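Local coordinates for protein 3-deoxy-manno-octulosonate cytidylyltransferase (Escherichia coli, PDB 1H7E) that catalyses the transfer of CMP from CTP to the eight-carbon sugar KDO, releasing diphosphate and probably activating the sugar for lipopolysaccharide synthesis, at residues A[29-41]-A[95-108]. Numbering follows the deposited sequence.
Sequences MIQHVYERALQVA and LQGDEPMIRPRDVE
R36 NH1 donates to I102 O at 3.0 Å, almost in the guanidinium plane (5° out of it), although the carbonyl receives it from above its own plane. P100 O sits over one face of the same group, offset toward the rim. A water links NH1 to M101 O, so R36 gathers the turn from E99 to I102 against helix 29-38. With an alanine here, I102 O is likely to lose its guanidinium donor, and the water on M101 O its partner on the helix. One turn earlier, V33 CG2 packs on P100 CA at 3.9 Å, while M29 CE, swung round by a bend at chi3 (65°), rests on D98 CA at 3.7 Å. G97 O is buried here without a polar partner. P104 CG lies against R36 O at 3.6 Å. Past the helix, V40 CG1 meets V107 CG1 at 3.9 Å, the side chains crossing nearly at right angles, and A41 N gives E108 OE2 a nearly straight bond (3.0 Å, 176°). R105 NH1 forms a salt bridge with that oxygen, its hydrogen bond there weak. V33 and A37 also pack on strand 3-8. The contact joins a sheet-flanking helix to the loop after strand 91-94 and the first turn of helix 104-116, within the Rossmann-like alpha/beta fold of GT-A-type nucleotidyltransferases.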
ATOM      1  N   MET A  29      -8.287 -33.940   8.439  1.00 29.09           N
ATOM      2  CA  MET A  29      -7.791 -32.590   8.662  1.00 28.41           C
ATOM      3  C   MET A  29      -8.906 -31.600   9.001  1.00 24.89           C
ATOM      4  O   MET A  29      -8.766 -30.797   9.941  1.00 24.69           O
ATOM      5  CB  MET A  29      -6.983 -32.091   7.466  1.00 30.20           C
ATOM      6  CG  MET A  29      -6.482 -30.662   7.655  1.00 34.05           C
ATOM      7  SD  MET A  29      -5.249 -30.201   6.453  1.00 41.38           S
ATOM      8  CE  MET A  29      -6.238 -30.261   4.935  1.00 41.86           C
ATOM      9  N   ILE A  30     -10.017 -31.696   8.266  1.00 22.49           N
ATOM     10  CA  ILE A  30     -11.172 -30.816   8.484  1.00 23.07           C
ATOM     11  C   ILE A  30     -11.702 -30.908   9.941  1.00 21.28           C
ATOM     12  O   ILE A  30     -12.147 -29.895  10.516  1.00 22.63           O
ATOM     13  CB  ILE A  30     -12.281 -31.077   7.411  1.00 22.51           C
ATOM     14  CG1 ILE A  30     -13.298 -29.936   7.382  1.00 28.02           C
ATOM     15  CG2 ILE A  30     -12.982 -32.380   7.666  1.00 26.34           C
ATOM     16  CD1 ILE A  30     -12.706 -28.596   6.991  1.00 31.38           C
ATOM     17  N   GLN A  31     -11.556 -32.077  10.574  1.00 18.27           N
ATOM     18  CA  GLN A  31     -12.010 -32.223  11.956  1.00 19.41           C
ATOM     19  C   GLN A  31     -11.139 -31.433  12.952  1.00 17.89           C
ATOM     20  O   GLN A  31     -11.663 -30.820  13.895  1.00 19.80           O
ATOM     21  CB  GLN A  31     -12.095 -33.694  12.362  1.00 19.22           C
ATOM     22  CG  GLN A  31     -12.631 -33.877  13.804  1.00 20.80           C
ATOM     23  CD  GLN A  31     -12.904 -35.334  14.151  1.00 21.37           C
ATOM     24  OE1 GLN A  31     -13.021 -36.179  13.267  1.00 21.27           O
ATOM     25  NE2 GLN A  31     -12.984 -35.632  15.434  1.00 18.28           N
ATOM     26  N   HIS A  32      -9.822 -31.422  12.724  1.00 18.81           N
ATOM     27  CA  HIS A  32      -8.894 -30.687  13.591  1.00 18.57           C
ATOM     28  C   HIS A  32      -9.203 -29.195  13.565  1.00 19.26           C
ATOM     29  O   HIS A  32      -9.184 -28.523  14.610  1.00 19.78           O
ATOM     30  CB  HIS A  32      -7.444 -30.899  13.139  1.00 22.11           C
ATOM     31  CG  HIS A  32      -6.911 -32.258  13.449  1.00 21.92           C
ATOM     32  ND1 HIS A  32      -6.521 -32.631  14.720  1.00 22.63           N
ATOM     33  CD2 HIS A  32      -6.713 -33.339  12.658  1.00 19.62           C
ATOM     34  CE1 HIS A  32      -6.105 -33.886  14.695  1.00 21.90           C
ATOM     35  NE2 HIS A  32      -6.211 -34.336  13.458  1.00 21.13           N
ATOM     36  N   VAL A  33      -9.494 -28.681  12.367  1.00 17.46           N
ATOM     37  CA  VAL A  33      -9.823 -27.266  12.225  1.00 18.97           C
ATOM     38  C   VAL A  33     -11.138 -26.966  12.929  1.00 18.13           C
ATOM     39  O   VAL A  33     -11.267 -25.966  13.649  1.00 20.16           O
ATOM     40  CB  VAL A  33      -9.917 -26.840  10.735  1.00 17.75           C
ATOM     41  CG1 VAL A  33     -10.305 -25.352  10.636  1.00 14.77           C
ATOM     42  CG2 VAL A  33      -8.579 -27.083  10.042  1.00 17.63           C
ATOM     43  N   TYR A  34     -12.111 -27.856  12.727  1.00 20.21           N
ATOM     44  CA  TYR A  34     -13.421 -27.709  13.346  1.00 20.09           C
ATOM     45  C   TYR A  34     -13.283 -27.714  14.862  1.00 16.89           C
ATOM     46  O   TYR A  34     -13.833 -26.843  15.539  1.00 19.43           O
ATOM     47  CB  TYR A  34     -14.370 -28.838  12.883  1.00 22.47           C
ATOM     48  CG  TYR A  34     -15.846 -28.542  13.135  1.00 24.20           C
ATOM     49  CD1 TYR A  34     -16.428 -28.769  14.385  1.00 25.58           C
ATOM     50  CD2 TYR A  34     -16.641 -27.987  12.135  1.00 24.06           C
ATOM     51  CE1 TYR A  34     -17.766 -28.438  14.633  1.00 24.82           C
ATOM     52  CE2 TYR A  34     -17.977 -27.657  12.374  1.00 25.47           C
ATOM     53  CZ  TYR A  34     -18.527 -27.881  13.621  1.00 26.65           C
ATOM     54  OH  TYR A  34     -19.834 -27.511  13.839  1.00 31.14           O
ATOM     55  N   GLU A  35     -12.534 -28.683  15.387  1.00 18.34           N
ATOM     56  CA  GLU A  35     -12.331 -28.787  16.831  1.00 19.30           C
ATOM     57  C   GLU A  35     -11.649 -27.556  17.420  1.00 22.06           C
ATOM     58  O   GLU A  35     -12.031 -27.103  18.496  1.00 20.38           O
ATOM     59  CB  GLU A  35     -11.563 -30.054  17.185  1.00 21.70           C
ATOM     60  CG  GLU A  35     -12.310 -31.330  16.818  1.00 26.88           C
ATOM     61  CD  GLU A  35     -11.625 -32.586  17.328  1.00 30.67           C
ATOM     62  OE1 GLU A  35     -10.661 -32.474  18.112  1.00 34.21           O
ATOM     63  OE2 GLU A  35     -12.057 -33.693  16.957  1.00 29.63           O
ATOM     64  N   ARG A  36     -10.659 -26.993  16.724  1.00 22.15           N
ATOM     65  CA  ARG A  36     -10.014 -25.771  17.232  1.00 20.09           C
ATOM     66  C   ARG A  36     -10.952 -24.573  17.155  1.00 17.53           C
ATOM     67  O   ARG A  36     -10.982 -23.749  18.060  1.00 16.04           O
ATOM     68  CB  ARG A  36      -8.703 -25.491  16.505  1.00 23.39           C
ATOM     69  CG  ARG A  36      -7.576 -26.289  17.097  1.00 28.81           C
ATOM     70  CD  ARG A  36      -6.637 -26.758  16.053  1.00 34.12           C
ATOM     71  NE  ARG A  36      -5.683 -27.715  16.603  1.00 41.35           N
ATOM     72  CZ  ARG A  36      -4.502 -27.399  17.129  1.00 43.57           C
ATOM     73  NH1 ARG A  36      -4.092 -26.135  17.191  1.00 44.50           N
ATOM     74  NH2 ARG A  36      -3.714 -28.367  17.576  1.00 45.66           N
ATOM     75  N   ALA A  37     -11.766 -24.514  16.099  1.00 16.96           N
ATOM     76  CA  ALA A  37     -12.736 -23.428  15.925  1.00 15.29           C
ATOM     77  C   ALA A  37     -13.742 -23.404  17.080  1.00 16.88           C
ATOM     78  O   ALA A  37     -14.151 -22.326  17.539  1.00 16.60           O
ATOM     79  CB  ALA A  37     -13.457 -23.584  14.584  1.00 15.00           C
ATOM     80  N   LEU A  38     -14.105 -24.590  17.580  1.00 17.87           N
ATOM     81  CA  LEU A  38     -15.050 -24.688  18.693  1.00 20.45           C
ATOM     82  C   LEU A  38     -14.513 -24.099  19.983  1.00 23.06           C
ATOM     83  O   LEU A  38     -15.294 -23.719  20.850  1.00 26.27           O
ATOM     84  CB  LEU A  38     -15.459 -26.140  18.943  1.00 18.70           C
ATOM     85  CG  LEU A  38     -16.454 -26.691  17.943  1.00 18.83           C
ATOM     86  CD1 LEU A  38     -16.622 -28.181  18.151  1.00 22.84           C
ATOM     87  CD2 LEU A  38     -17.756 -25.954  18.107  1.00 17.90           C
ATOM     88  N   GLN A  39     -13.183 -24.023  20.099  1.00 24.61           N
ATOM     89  CA  GLN A  39     -12.527 -23.490  21.284  1.00 23.74           C
ATOM     90  C   GLN A  39     -12.444 -21.970  21.312  1.00 23.65           C
ATOM     91  O   GLN A  39     -11.951 -21.399  22.278  1.00 24.50           O
ATOM     92  CB  GLN A  39     -11.125 -24.079  21.413  1.00 26.20           C
ATOM     93  CG  GLN A  39     -11.087 -25.605  21.481  1.00 35.16           C
ATOM     94  CD  GLN A  39      -9.661 -26.164  21.477  1.00 41.81           C
ATOM     95  OE1 GLN A  39      -8.734 -25.514  21.958  1.00 45.85           O
ATOM     96  NE2 GLN A  39      -9.482 -27.369  20.926  1.00 42.19           N
ATOM     97  N   VAL A  40     -12.919 -21.310  20.258  1.00 22.39           N
ATOM     98  CA  VAL A  40     -12.866 -19.849  20.190  1.00 19.82           C
ATOM     99  C   VAL A  40     -14.028 -19.247  20.949  1.00 21.72           C
ATOM    100  O   VAL A  40     -15.184 -19.457  20.597  1.00 22.12           O
ATOM    101  CB  VAL A  40     -12.889 -19.324  18.720  1.00 19.32           C
ATOM    102  CG1 VAL A  40     -12.788 -17.813  18.694  1.00 13.91           C
ATOM    103  CG2 VAL A  40     -11.761 -19.948  17.915  1.00 14.33           C
ATOM    104  N   ALA A  41     -13.718 -18.496  21.995  1.00 21.85           N
ATOM    105  CA  ALA A  41     -14.751 -17.858  22.797  1.00 24.37           C
ATOM    106  C   ALA A  41     -15.443 -16.759  22.010  1.00 26.48           C
ATOM    107  O   ALA A  41     -14.828 -16.138  21.144  1.00 28.53           O
ATOM    108  CB  ALA A  41     -14.137 -17.274  24.063  1.00 23.60           C
ATOM    109  N   LEU A  95     -12.025 -19.011   8.136  1.00 18.85           N
ATOM    110  CA  LEU A  95     -10.820 -19.768   8.477  1.00 25.40           C
ATOM    111  C   LEU A  95     -10.483 -20.704   7.342  1.00 29.12           C
ATOM    112  O   LEU A  95     -11.376 -21.274   6.736  1.00 36.71           O
ATOM    113  CB  LEU A  95     -11.069 -20.676   9.674  1.00 26.18           C
ATOM    114  CG  LEU A  95     -11.061 -20.158  11.094  1.00 29.78           C
ATOM    115  CD1 LEU A  95     -10.983 -21.374  12.017  1.00 33.02           C
ATOM    116  CD2 LEU A  95      -9.858 -19.273  11.316  1.00 34.11           C
ATOM    117  N   GLN A  96      -9.203 -20.960   7.118  1.00 32.63           N
ATOM    118  CA  GLN A  96      -8.813 -21.889   6.057  1.00 35.25           C
ATOM    119  C   GLN A  96      -8.944 -23.352   6.513  1.00 33.69           C
ATOM    120  O   GLN A  96      -8.520 -23.710   7.610  1.00 34.68           O
ATOM    121  CB  GLN A  96      -7.399 -21.569   5.569  1.00 41.88           C
ATOM    122  CG  GLN A  96      -7.307 -20.197   4.888  1.00 51.08           C
ATOM    123  CD  GLN A  96      -8.493 -19.935   3.953  1.00 57.62           C
ATOM    124  OE1 GLN A  96      -8.667 -20.627   2.943  1.00 60.97           O
ATOM    125  NE2 GLN A  96      -9.335 -18.960   4.310  1.00 59.60           N
ATOM    126  N   GLY A  97      -9.549 -24.183   5.670  1.00 32.78           N
ATOM    127  CA  GLY A  97      -9.759 -25.574   6.015  1.00 33.37           C
ATOM    128  C   GLY A  97      -8.516 -26.434   5.968  1.00 38.70           C
ATOM    129  O   GLY A  97      -8.586 -27.631   6.277  1.00 39.41           O
ATOM    130  N   ASP A  98      -7.383 -25.830   5.605  1.00 38.99           N
ATOM    131  CA  ASP A  98      -6.110 -26.558   5.502  1.00 40.66           C
ATOM    132  C   ASP A  98      -4.994 -26.130   6.472  1.00 40.22           C
ATOM    133  O   ASP A  98      -3.818 -26.451   6.263  1.00 40.37           O
ATOM    134  CB  ASP A  98      -5.599 -26.584   4.042  1.00 43.00           C
ATOM    135  CG  ASP A  98      -5.302 -25.187   3.479  1.00 48.04           C
ATOM    136  OD1 ASP A  98      -5.471 -24.174   4.192  1.00 48.62           O
ATOM    137  OD2 ASP A  98      -4.890 -25.104   2.303  1.00 51.64           O
ATOM    138  N   GLU A  99      -5.359 -25.407   7.527  1.00 38.52           N
ATOM    139  CA  GLU A  99      -4.387 -24.992   8.534  1.00 39.47           C
ATOM    140  C   GLU A  99      -4.861 -25.578   9.867  1.00 37.71           C
ATOM    141  O   GLU A  99      -5.468 -24.889  10.697  1.00 36.31           O
ATOM    142  CB  GLU A  99      -4.283 -23.465   8.606  1.00 44.04           C
ATOM    143  CG  GLU A  99      -3.657 -22.806   7.378  1.00 54.49           C
ATOM    144  CD  GLU A  99      -3.669 -21.277   7.467  1.00 61.43           C
ATOM    145  OE1 GLU A  99      -3.169 -20.733   8.478  1.00 64.07           O
ATOM    146  OE2 GLU A  99      -4.191 -20.615   6.536  1.00 64.40           O
ATOM    147  N   PRO A 100      -4.580 -26.871  10.095  1.00 36.54           N
ATOM    148  CA  PRO A 100      -4.981 -27.570  11.326  1.00 36.01           C
ATOM    149  C   PRO A 100      -4.331 -27.071  12.613  1.00 34.92           C
ATOM    150  O   PRO A 100      -4.803 -27.364  13.707  1.00 32.22           O
ATOM    151  CB  PRO A 100      -4.568 -29.016  11.035  1.00 34.97           C
ATOM    152  CG  PRO A 100      -3.308 -28.835  10.230  1.00 34.62           C
ATOM    153  CD  PRO A 100      -3.721 -27.734   9.258  1.00 35.19           C
ATOM    154  N   MET A 101      -3.242 -26.324  12.487  1.00 36.72           N
ATOM    155  CA  MET A 101      -2.533 -25.848  13.669  1.00 41.95           C
ATOM    156  C   MET A 101      -2.897 -24.442  14.128  1.00 42.13           C
ATOM    157  O   MET A 101      -2.185 -23.836  14.931  1.00 42.37           O
ATOM    158  CB  MET A 101      -1.024 -26.001  13.485  1.00 48.12           C
ATOM    159  CG  MET A 101      -0.612 -27.464  13.316  1.00 55.38           C
ATOM    160  SD  MET A 101       1.087 -27.762  13.764  1.00 61.35           S
ATOM    161  CE  MET A 101       1.031 -27.335  15.555  1.00 60.88           C
ATOM    162  N   ILE A 102      -4.032 -23.953  13.633  1.00 38.41           N
ATOM    163  CA  ILE A 102      -4.558 -22.642  13.979  1.00 35.02           C
ATOM    164  C   ILE A 102      -4.673 -22.513  15.508  1.00 32.94           C
ATOM    165  O   ILE A 102      -5.071 -23.459  16.182  1.00 32.94           O
ATOM    166  CB  ILE A 102      -5.968 -22.450  13.308  1.00 38.80           C
ATOM    167  CG1 ILE A 102      -6.617 -21.145  13.752  1.00 41.41           C
ATOM    168  CG2 ILE A 102      -6.918 -23.589  13.672  1.00 36.40           C
ATOM    169  CD1 ILE A 102      -5.863 -19.935  13.307  1.00 50.39           C
ATOM    170  N   ARG A 103      -4.249 -21.379  16.061  1.00 29.65           N
ATOM    171  CA  ARG A 103      -4.358 -21.150  17.501  1.00 28.63           C
ATOM    172  C   ARG A 103      -5.641 -20.391  17.818  1.00 27.11           C
ATOM    173  O   ARG A 103      -5.829 -19.278  17.348  1.00 24.65           O
ATOM    174  CB  ARG A 103      -3.187 -20.319  18.036  1.00 30.34           C
ATOM    175  CG  ARG A 103      -1.838 -21.018  18.056  1.00 34.90           C
ATOM    176  CD  ARG A 103      -0.795 -20.118  18.733  1.00 38.11           C
ATOM    177  NE  ARG A 103      -0.575 -18.890  17.966  1.00 42.32           N
ATOM    178  CZ  ARG A 103       0.441 -18.690  17.128  1.00 42.90           C
ATOM    179  NH1 ARG A 103       1.367 -19.630  16.939  1.00 42.05           N
ATOM    180  NH2 ARG A 103       0.485 -17.573  16.420  1.00 41.22           N
ATOM    181  N   PRO A 104      -6.536 -20.981  18.632  1.00 28.00           N
ATOM    182  CA  PRO A 104      -7.799 -20.337  19.007  1.00 24.90           C
ATOM    183  C   PRO A 104      -7.646 -18.904  19.509  1.00 23.82           C
ATOM    184  O   PRO A 104      -8.501 -18.049  19.235  1.00 19.55           O
ATOM    185  CB  PRO A 104      -8.320 -21.256  20.112  1.00 26.37           C
ATOM    186  CG  PRO A 104      -7.913 -22.606  19.610  1.00 26.68           C
ATOM    187  CD  PRO A 104      -6.491 -22.373  19.128  1.00 25.78           C
ATOM    188  N   ARG A 105      -6.564 -18.638  20.238  1.00 22.78           N
ATOM    189  CA  ARG A 105      -6.306 -17.302  20.786  1.00 25.94           C
ATOM    190  C   ARG A 105      -6.117 -16.243  19.698  1.00 21.14           C
ATOM    191  O   ARG A 105      -6.478 -15.087  19.886  1.00 21.61           O
ATOM    192  CB  ARG A 105      -5.082 -17.335  21.717  1.00 36.75           C
ATOM    193  CG  ARG A 105      -5.370 -16.994  23.206  1.00 51.74           C
ATOM    194  CD  ARG A 105      -6.569 -17.770  23.834  1.00 61.61           C
ATOM    195  NE  ARG A 105      -6.368 -19.223  23.950  1.00 70.22           N
ATOM    196  CZ  ARG A 105      -7.349 -20.130  23.935  1.00 72.24           C
ATOM    197  NH1 ARG A 105      -8.618 -19.755  23.812  1.00 73.58           N
ATOM    198  NH2 ARG A 105      -7.062 -21.424  24.008  1.00 72.14           N
ATOM    199  N   ASP A 106      -5.577 -16.641  18.552  1.00 17.38           N
ATOM    200  CA  ASP A 106      -5.374 -15.695  17.447  1.00 19.30           C
ATOM    201  C   ASP A 106      -6.701 -15.268  16.836  1.00 18.96           C
ATOM    202  O   ASP A 106      -6.854 -14.117  16.410  1.00 14.54           O
ATOM    203  CB  ASP A 106      -4.485 -16.297  16.353  1.00 20.78           C
ATOM    204  CG  ASP A 106      -3.049 -16.497  16.805  1.00 23.88           C
ATOM    205  OD1 ASP A 106      -2.651 -15.953  17.860  1.00 22.33           O
ATOM    206  OD2 ASP A 106      -2.326 -17.212  16.086  1.00 27.71           O
ATOM    207  N   VAL A 107      -7.648 -16.204  16.747  1.00 17.22           N
ATOM    208  CA  VAL A 107      -8.962 -15.873  16.198  1.00 17.08           C
ATOM    209  C   VAL A 107      -9.684 -14.942  17.187  1.00 14.94           C
ATOM    210  O   VAL A 107     -10.389 -14.008  16.783  1.00 17.21           O
ATOM    211  CB  VAL A 107      -9.800 -17.147  15.905  1.00 18.14           C
ATOM    212  CG1 VAL A 107     -11.127 -16.763  15.274  1.00 14.27           C
ATOM    213  CG2 VAL A 107      -9.029 -18.084  14.993  1.00 18.15           C
ATOM    214  N   GLU A 108      -9.482 -15.177  18.487  1.00 16.80           N
ATOM    215  CA  GLU A 108     -10.082 -14.330  19.511  1.00 16.20           C
ATOM    216  C   GLU A 108      -9.564 -12.895  19.416  1.00 19.77           C
ATOM    217  O   GLU A 108     -10.320 -11.937  19.628  1.00 17.26           O
ATOM    218  CB  GLU A 108      -9.826 -14.910  20.905  1.00 18.66           C
ATOM    219  CG  GLU A 108     -10.705 -16.114  21.204  1.00 25.53           C
ATOM    220  CD  GLU A 108     -10.352 -16.845  22.496  1.00 28.73           C
ATOM    221  OE1 GLU A 108      -9.605 -16.298  23.338  1.00 30.02           O
ATOM    222  OE2 GLU A 108     -10.825 -17.990  22.654  1.00 27.32           O
TER
HETATM  223  O   HOH W   1      -1.433 -24.970  17.510  1.00 45.17           O